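PDB 4O65: putative archaeal ammonia monooxygenase subunit B from Candidatus Nitrosocaldus yellowstonii, which is probably the copper-binding cupredoxin-domain subunit of an archaeal ammonia monooxygenase, a membrane enzyme thought to begin ammonia oxidation. Local coordinates for residues Q6-R10 with P138-P142; N75-F81 with H128-A134; S95-P99 with V111-L115. All blocks are in the same frame, centred on the assembly; numbering follows the deposited sequence.

Overall arrangement
All three contacts, only partly buried, lie in one cupredoxin domain, a sandwich of two beta sheets. Interaction 2 pairs two inner strands of one sheet through seven backbone hydrogen bonds and carries the copper ligand His128. Interaction 1, the most peripheral, lays the N-terminal segment beside the next strand with a single backbone bond; its centre lies about 17 Å from the centre of the chain, against 11 and 10 Å for interactions 2 and 3. It meets interaction 2 where Gly141 O accepts from His128 ND1. Interaction 3 closes an edge of the opposing sheet with two backbone bonds; Tyr113 packs on Ile78 and its hydroxyl bonds with that of Thr129, and Arg96 NH2 donates to Ile78 O.

Interaction 1 (Q6-R10 with P138-P142); sequences QLQSR and PGLGP. With SO4 (sulfate ion), chain C.
Segment 6-10 meets strand residues 138-140 at Ser9 and Gly139, whose CA atoms stand 4.5 Å apart, and one backbone hydrogen bond joins the two segments, from Leu140 N to Leu7 O (2.8 Å, N-H...O angle 165°). The donor approaches from above the carbonyl plane of Leu7, 37° out of it, and Gly139 CA lends the same oxygen a CA-H...O contact at 3.6 Å. With no side chain, Gly139 lets the backbone of Ser9 come close: Ser9 N is 3.7 Å from Gly139 CA.

Leu7 and Leu140 cross obliquely. Their CB atoms are 4.0 Å apart and their CD1 methyls 4.1 Å, so both the root and one branch of each chain take part. Gln8 points its CB away from the strand, but the bend at chi2 (-93°) swings its amide back, with CD 3.7 Å from Leu140 O and NE2 near Gly141 CA and Pro142 CD. These are packing contacts; OE1 is used by Ile14 N. Ser9 CB passes near Pro138 O, while its OG is hydrogen-bonded with Phe11 N. Beyond the contact, Arg10 grips a sulfate, probably from the crystallisation liquor: NE donates to O1 (3.0 Å) and NH2 to O4, with the sulfur in the guanidinium plane.

The segment precedes strand 12-19, where Gln8 touches Lys13 and Pro142 touches Glu17. On the sheet itself, Gly139 and Gly141 make backbone bonds to Leu131 and Thr129 of strand 123-133, the strand that carries the copper ligand His128.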
# COMPACT_ATOMS: atom_id res chain seq x y z
N GLN A 6 -11.03 -6.49 19.62
CA GLN A 6 -9.99 -5.58 19.03
C GLN A 6 -9.16 -6.21 17.88
O GLN A 6 -8.90 -7.42 17.84
CB GLN A 6 -9.12 -4.83 20.07
CG GLN A 6 -7.87 -4.05 19.59
CD GLN A 6 -8.15 -2.54 19.46
OE1 GLN A 6 -7.24 -1.75 19.23
NE2 GLN A 6 -9.40 -2.14 19.59
N LEU A 7 -8.78 -5.36 16.94
CA LEU A 7 -8.13 -5.93 15.76
C LEU A 7 -6.61 -5.77 15.79
O LEU A 7 -5.93 -6.23 14.88
CB LEU A 7 -8.70 -5.30 14.50
CG LEU A 7 -10.21 -5.57 14.29
CD1 LEU A 7 -10.59 -4.72 13.09
CD2 LEU A 7 -10.33 -7.05 13.98
N GLN A 8 -6.08 -5.13 16.84
CA GLN A 8 -4.62 -5.10 17.02
C GLN A 8 -4.08 -6.43 17.58
O GLN A 8 -4.73 -7.07 18.45
CB GLN A 8 -4.22 -4.00 18.03
CG GLN A 8 -4.59 -2.58 17.52
CD GLN A 8 -3.41 -1.90 16.78
OE1 GLN A 8 -2.35 -2.50 16.49
NE2 GLN A 8 -3.58 -0.59 16.52
N SER A 9 -2.90 -6.81 17.10
CA SER A 9 -2.15 -7.88 17.75
C SER A 9 -1.73 -7.43 19.14
O SER A 9 -1.42 -6.25 19.35
CB SER A 9 -0.90 -8.18 16.92
OG SER A 9 -0.09 -9.15 17.60
N ARG A 10 -1.74 -8.35 20.10
CA ARG A 10 -1.14 -8.06 21.42
C ARG A 10 0.37 -8.15 21.41
O ARG A 10 1.04 -7.63 22.35
CB ARG A 10 -1.65 -9.05 22.46
CG ARG A 10 -3.17 -9.05 22.64
CD ARG A 10 -3.91 -7.74 22.41
NE ARG A 10 -5.33 -7.93 22.69
CZ ARG A 10 -6.37 -7.45 22.00
NH1 ARG A 10 -6.23 -6.72 20.88
NH2 ARG A 10 -7.59 -7.74 22.45
N PRO A 138 -2.10 -11.83 12.25
CA PRO A 138 -2.27 -10.46 11.77
C PRO A 138 -2.56 -9.47 12.90
O PRO A 138 -2.92 -9.83 14.05
CB PRO A 138 -3.55 -10.56 10.89
CG PRO A 138 -4.41 -11.57 11.70
CD PRO A 138 -3.36 -12.61 12.14
N GLY A 139 -2.30 -8.21 12.58
CA GLY A 139 -2.81 -7.07 13.40
C GLY A 139 -3.26 -6.05 12.40
O GLY A 139 -2.64 -5.89 11.30
N LEU A 140 -4.35 -5.34 12.71
CA LEU A 140 -4.84 -4.28 11.83
C LEU A 140 -4.84 -2.96 12.58
O LEU A 140 -5.27 -2.91 13.76
CB LEU A 140 -6.28 -4.55 11.40
CG LEU A 140 -6.46 -5.79 10.49
CD1 LEU A 140 -7.94 -5.91 10.15
CD2 LEU A 140 -5.69 -5.64 9.20
N GLY A 141 -4.36 -1.91 11.92
CA GLY A 141 -4.46 -0.58 12.55
C GLY A 141 -5.89 -0.05 12.33
O GLY A 141 -6.74 -0.69 11.69
N PRO A 142 -6.16 1.16 12.84
CA PRO A 142 -7.45 1.83 12.75
C PRO A 142 -7.79 2.04 11.27
O PRO A 142 -6.92 2.26 10.44
CB PRO A 142 -7.14 3.24 13.35
CG PRO A 142 -5.98 3.05 14.22
CD PRO A 142 -5.18 1.90 13.65
S SO4 C . -6.45 -9.40 25.91
O1 SO4 C . -5.88 -10.05 24.74
O2 SO4 C . -7.05 -10.43 26.83
O3 SO4 C . -5.35 -8.66 26.60
O4 SO4 C . -7.48 -8.42 25.47

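Interaction 2 (N75-F81 with H128-A134); sequences NAWISLF and HTQLNIA. Unlike the reference sequence in segment 128-134: Ile133 (reference Val). With CU (copper (II) ion), chain B.
This antiparallel pair belongs to a sheet of the cupredoxin beta sandwich and ends at its copper site: Ala76 to Phe81 pair with Ile133 to His128, the strand directions 143° apart. Six bonds between the hydrogen-bonded pairs Trp77-Asn132, Ser79-Gln130 and Phe81-His128, and a seventh from Ala134 N to Asn75 O, hold the strands together.

On the face of Trp77, Ser79 and Phe81, Asn132 CB sits over the indole, 3.5 Å from the centroid of its five-membered ring, a CH-pi contact. Trp77 CG lies between its backbone N and carbonyl carbon (chi1 58°), which brings the indole over Asn132, and the amide is nearly parallel to it (16°). Asn132 ND2 donates to Gln130 OE1 and to a water that also meets Ser79 OG and Gln130 O. Gln130 NE2 comes to 3.3 Å from Phe81 CB.

The other face packs Ala76 CB on Leu131 CD1 (3.8 Å) and Ile78 CD1 on Thr129 CG2, against strands 12-19 and 110-119. His128 lies alongside Phe81, its ND1 donating to Gly141 O, and its NE2 binds copper at 2.0 Å, with His126 and a water as further ligands.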
# COMPACT_ATOMS: atom_id res chain seq x y z
N ASN A 75 9.82 -11.61 13.24
CA ASN A 75 9.85 -11.34 11.79
C ASN A 75 8.43 -10.99 11.33
O ASN A 75 7.48 -11.58 11.82
CB ASN A 75 10.30 -12.57 11.00
CG ASN A 75 11.75 -12.85 11.25
OD1 ASN A 75 12.49 -11.93 11.52
ND2 ASN A 75 12.13 -14.12 11.27
N ALA A 76 8.35 -10.02 10.43
CA ALA A 76 7.05 -9.51 9.99
C ALA A 76 7.07 -8.97 8.57
O ALA A 76 8.13 -8.65 8.01
CB ALA A 76 6.59 -8.43 10.97
N TRP A 77 5.87 -8.85 7.98
CA TRP A 77 5.70 -8.09 6.74
C TRP A 77 4.42 -7.26 6.84
O TRP A 77 3.55 -7.52 7.71
CB TRP A 77 5.66 -9.03 5.54
CG TRP A 77 4.58 -10.09 5.56
CD1 TRP A 77 3.35 -10.08 4.89
CD2 TRP A 77 4.66 -11.38 6.21
NE1 TRP A 77 2.66 -11.25 5.15
CE2 TRP A 77 3.41 -12.07 5.93
CE3 TRP A 77 5.61 -12.00 7.04
CZ2 TRP A 77 3.14 -13.35 6.45
CZ3 TRP A 77 5.32 -13.29 7.55
CH2 TRP A 77 4.11 -13.93 7.25
N ILE A 78 4.36 -6.22 6.01
CA ILE A 78 3.32 -5.25 6.12
C ILE A 78 2.58 -5.09 4.80
O ILE A 78 3.17 -5.25 3.73
CB ILE A 78 3.96 -3.94 6.59
CG1 ILE A 78 2.93 -2.91 6.96
CG2 ILE A 78 5.02 -3.38 5.60
CD1 ILE A 78 3.59 -2.01 8.01
N SER A 79 1.28 -4.82 4.86
CA SER A 79 0.52 -4.66 3.66
C SER A 79 -0.64 -3.72 3.97
O SER A 79 -0.72 -3.23 5.09
CB SER A 79 0.03 -5.99 3.12
OG SER A 79 -0.76 -6.69 4.08
N LEU A 80 -1.50 -3.50 2.98
CA LEU A 80 -2.70 -2.66 3.19
C LEU A 80 -3.90 -3.56 3.05
O LEU A 80 -4.08 -4.28 2.00
CB LEU A 80 -2.73 -1.51 2.19
CG LEU A 80 -3.84 -0.48 2.44
CD1 LEU A 80 -3.42 0.45 3.55
CD2 LEU A 80 -4.15 0.26 1.15
N PHE A 81 -4.74 -3.56 4.08
CA PHE A 81 -6.00 -4.30 4.07
C PHE A 81 -7.12 -3.39 3.61
O PHE A 81 -7.30 -2.33 4.18
CB PHE A 81 -6.31 -4.83 5.48
CG PHE A 81 -7.66 -5.50 5.60
CD1 PHE A 81 -7.95 -6.67 4.88
CD2 PHE A 81 -8.63 -4.93 6.39
CE1 PHE A 81 -9.21 -7.27 5.01
CE2 PHE A 81 -9.89 -5.53 6.54
CZ PHE A 81 -10.16 -6.70 5.86
N HIS A 128 -6.76 -0.19 6.08
CA HIS A 128 -6.04 -0.36 7.35
C HIS A 128 -4.66 -0.80 7.04
O HIS A 128 -4.43 -1.65 6.15
CB HIS A 128 -6.62 -1.52 8.17
CG HIS A 128 -8.08 -1.37 8.54
ND1 HIS A 128 -8.50 -1.22 9.84
CD2 HIS A 128 -9.26 -1.50 7.75
CE1 HIS A 128 -9.87 -1.18 9.87
NE2 HIS A 128 -10.33 -1.36 8.60
N THR A 129 -3.72 -0.32 7.84
CA THR A 129 -2.41 -1.01 7.84
C THR A 129 -2.61 -2.46 8.31
O THR A 129 -3.27 -2.69 9.33
CB THR A 129 -1.44 -0.33 8.83
OG1 THR A 129 -1.23 1.02 8.41
CG2 THR A 129 -0.09 -1.06 8.80
N GLN A 130 -2.03 -3.42 7.59
CA GLN A 130 -2.06 -4.81 8.07
C GLN A 130 -0.66 -5.31 8.37
O GLN A 130 0.23 -5.29 7.50
CB GLN A 130 -2.67 -5.68 6.92
CG GLN A 130 -2.70 -7.17 7.32
CD GLN A 130 -3.37 -8.07 6.32
OE1 GLN A 130 -3.00 -9.30 6.19
NE2 GLN A 130 -4.35 -7.54 5.64
N LEU A 131 -0.43 -5.74 9.62
CA LEU A 131 0.87 -6.33 9.94
C LEU A 131 0.69 -7.82 9.98
O LEU A 131 -0.32 -8.30 10.52
CB LEU A 131 1.29 -5.82 11.35
CG LEU A 131 2.66 -6.34 11.80
CD1 LEU A 131 3.77 -5.83 10.89
CD2 LEU A 131 2.90 -6.00 13.31
N ASN A 132 1.64 -8.59 9.41
CA ASN A 132 1.67 -10.04 9.62
C ASN A 132 2.90 -10.43 10.35
O ASN A 132 4.00 -10.13 9.89
CB ASN A 132 1.56 -10.82 8.33
CG ASN A 132 0.10 -11.02 7.96
OD1 ASN A 132 -0.63 -11.92 8.53
ND2 ASN A 132 -0.36 -10.13 7.18
N ILE A 133 2.70 -11.01 11.53
CA ILE A 133 3.82 -11.44 12.35
C ILE A 133 4.03 -12.92 12.03
O ILE A 133 3.09 -13.73 12.20
CB ILE A 133 3.52 -11.27 13.84
CG1 ILE A 133 3.20 -9.78 14.13
CG2 ILE A 133 4.73 -11.85 14.65
CD1 ILE A 133 2.56 -9.54 15.47
N ALA A 134 5.23 -13.27 11.56
CA ALA A 134 5.51 -14.68 11.12
C ALA A 134 5.29 -15.59 12.32
O ALA A 134 5.79 -15.30 13.44
CB ALA A 134 6.98 -14.80 10.66
CU CU B . -12.18 -1.07 7.93
O HOH W 1 8.29 -13.88 14.11
O HOH W 2 0.75 -8.03 5.94
O HOH W 3 -12.99 -2.94 7.50

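Interaction 3 (S95-P99 with V111-L115); sequences SRDPP and VPYKL
Asp97 and Lys114 form the hydrogen-bonded pair that joins strand 91-97 to strand 110-119, whose directions are 174° apart. Asp97 N donates to Lys114 O (2.8 Å) and Lys114 N returns a bond to Asp97 O (2.9 Å). Each carbonyl also takes a CA-H...O contact, Tyr113 CA standing 3.1 Å from Asp97 O and Arg96 CA meeting Lys114 O. Lys114 O accepts a second hydrogen bond, from a water at 3.0 Å that also bonds with Ser95 OG. This water thus ties the serine hydroxyl to the opposite strand. On the other side of strand 110-119, Tyr113 and Leu115 make backbone bonds with Gly64 and Val62, respectively.

Past Asp97 the backbone departs through a cis peptide to Pro98, whose ring turns to Val111. Pro98 CG meets Val111 CG1 at 3.5 Å, tighter than ordinary van der Waals contact, and CD also approaches this methyl. CG1 lies anti to the backbone N of Val111 (chi1 173°), which aims it at the proline. Tyr113 CB rests 3.3 Å from Asp97 O, but its ring leads away from strand 91-97, and its hydroxyl is hydrogen-bonded to Thr129 OG1 in the other sheet.

Arg96 pairs with Leu115 without a direct backbone bond, and their side chains meet loosely, CG to CD2 at 4.3 Å. The guanidinium finds its partners outside the pairing, NH2 donating to Ile78 O and the group engaging Phe93 in a cation-pi contact. Both Arg96 and Tyr113 therefore reach from this sheet to polar atoms of the facing sheet. Such an antiparallel edge pair, with one side turned inward to an opposing sheet, is characteristic of the two-sheet beta sandwich of cupredoxin domains.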
# COMPACT_ATOMS: atom_id res chain seq x y z
N SER A 95 6.20 1.33 -2.85
CA SER A 95 7.34 1.18 -2.02
C SER A 95 6.93 0.89 -0.57
O SER A 95 5.78 1.10 -0.16
CB SER A 95 8.27 2.41 -2.08
OG SER A 95 7.66 3.56 -1.51
N ARG A 96 7.87 0.31 0.16
CA ARG A 96 7.66 -0.01 1.59
C ARG A 96 8.91 0.33 2.34
O ARG A 96 10.05 0.13 1.82
CB ARG A 96 7.45 -1.50 1.82
CG ARG A 96 6.12 -2.09 1.41
CD ARG A 96 6.36 -3.60 1.42
NE ARG A 96 5.11 -4.35 1.55
CZ ARG A 96 4.44 -4.84 0.52
NH1 ARG A 96 4.90 -4.66 -0.73
NH2 ARG A 96 3.32 -5.53 0.72
N ASP A 97 8.74 0.83 3.57
CA ASP A 97 9.87 0.94 4.49
C ASP A 97 9.35 0.39 5.81
O ASP A 97 8.26 0.79 6.22
CB ASP A 97 10.24 2.41 4.65
CG ASP A 97 11.49 2.61 5.49
OD1 ASP A 97 12.45 1.81 5.41
OD2 ASP A 97 11.50 3.59 6.24
N PRO A 98 10.06 -0.56 6.44
CA PRO A 98 11.32 -1.23 6.00
C PRO A 98 11.17 -1.86 4.59
O PRO A 98 10.07 -2.27 4.23
CB PRO A 98 11.46 -2.38 7.00
CG PRO A 98 10.80 -1.87 8.24
CD PRO A 98 9.58 -1.13 7.71
N PRO A 99 12.27 -1.97 3.82
CA PRO A 99 12.20 -2.48 2.44
C PRO A 99 12.15 -4.00 2.21
O PRO A 99 11.71 -4.43 1.14
CB PRO A 99 13.48 -1.90 1.80
CG PRO A 99 14.43 -1.81 2.93
CD PRO A 99 13.60 -1.39 4.13
N VAL A 111 9.58 0.09 15.18
CA VAL A 111 10.02 0.14 13.78
C VAL A 111 9.07 1.18 13.10
O VAL A 111 7.85 0.90 12.95
CB VAL A 111 9.90 -1.26 13.10
CG1 VAL A 111 10.20 -1.18 11.60
CG2 VAL A 111 10.93 -2.21 13.74
N PRO A 112 9.60 2.34 12.67
CA PRO A 112 8.74 3.24 11.86
C PRO A 112 8.48 2.60 10.52
O PRO A 112 9.36 1.86 9.99
CB PRO A 112 9.58 4.55 11.68
CG PRO A 112 10.95 4.20 12.16
CD PRO A 112 10.90 2.97 13.05
N TYR A 113 7.28 2.81 9.97
CA TYR A 113 7.00 2.23 8.62
C TYR A 113 6.40 3.29 7.71
O TYR A 113 5.79 4.28 8.19
CB TYR A 113 6.07 0.99 8.74
CG TYR A 113 4.63 1.33 9.06
CD1 TYR A 113 3.70 1.54 8.03
CD2 TYR A 113 4.16 1.30 10.39
CE1 TYR A 113 2.35 1.88 8.33
CE2 TYR A 113 2.84 1.57 10.70
CZ TYR A 113 1.94 1.83 9.67
OH TYR A 113 0.66 2.11 10.02
N LYS A 114 6.52 3.04 6.41
CA LYS A 114 5.92 3.89 5.40
C LYS A 114 5.53 2.99 4.22
O LYS A 114 6.37 2.23 3.68
CB LYS A 114 6.85 5.01 4.95
CG LYS A 114 6.31 5.76 3.69
CD LYS A 114 7.09 7.07 3.57
CE LYS A 114 6.82 7.81 2.25
NZ LYS A 114 7.46 9.20 2.18
N LEU A 115 4.26 3.05 3.86
CA LEU A 115 3.74 2.31 2.71
C LEU A 115 3.31 3.35 1.68
O LEU A 115 2.66 4.37 2.02
CB LEU A 115 2.49 1.53 3.10
CG LEU A 115 2.55 0.79 4.44
CD1 LEU A 115 1.24 0.04 4.62
CD2 LEU A 115 3.73 -0.16 4.37
O HOH W 4 7.74 3.50 1.37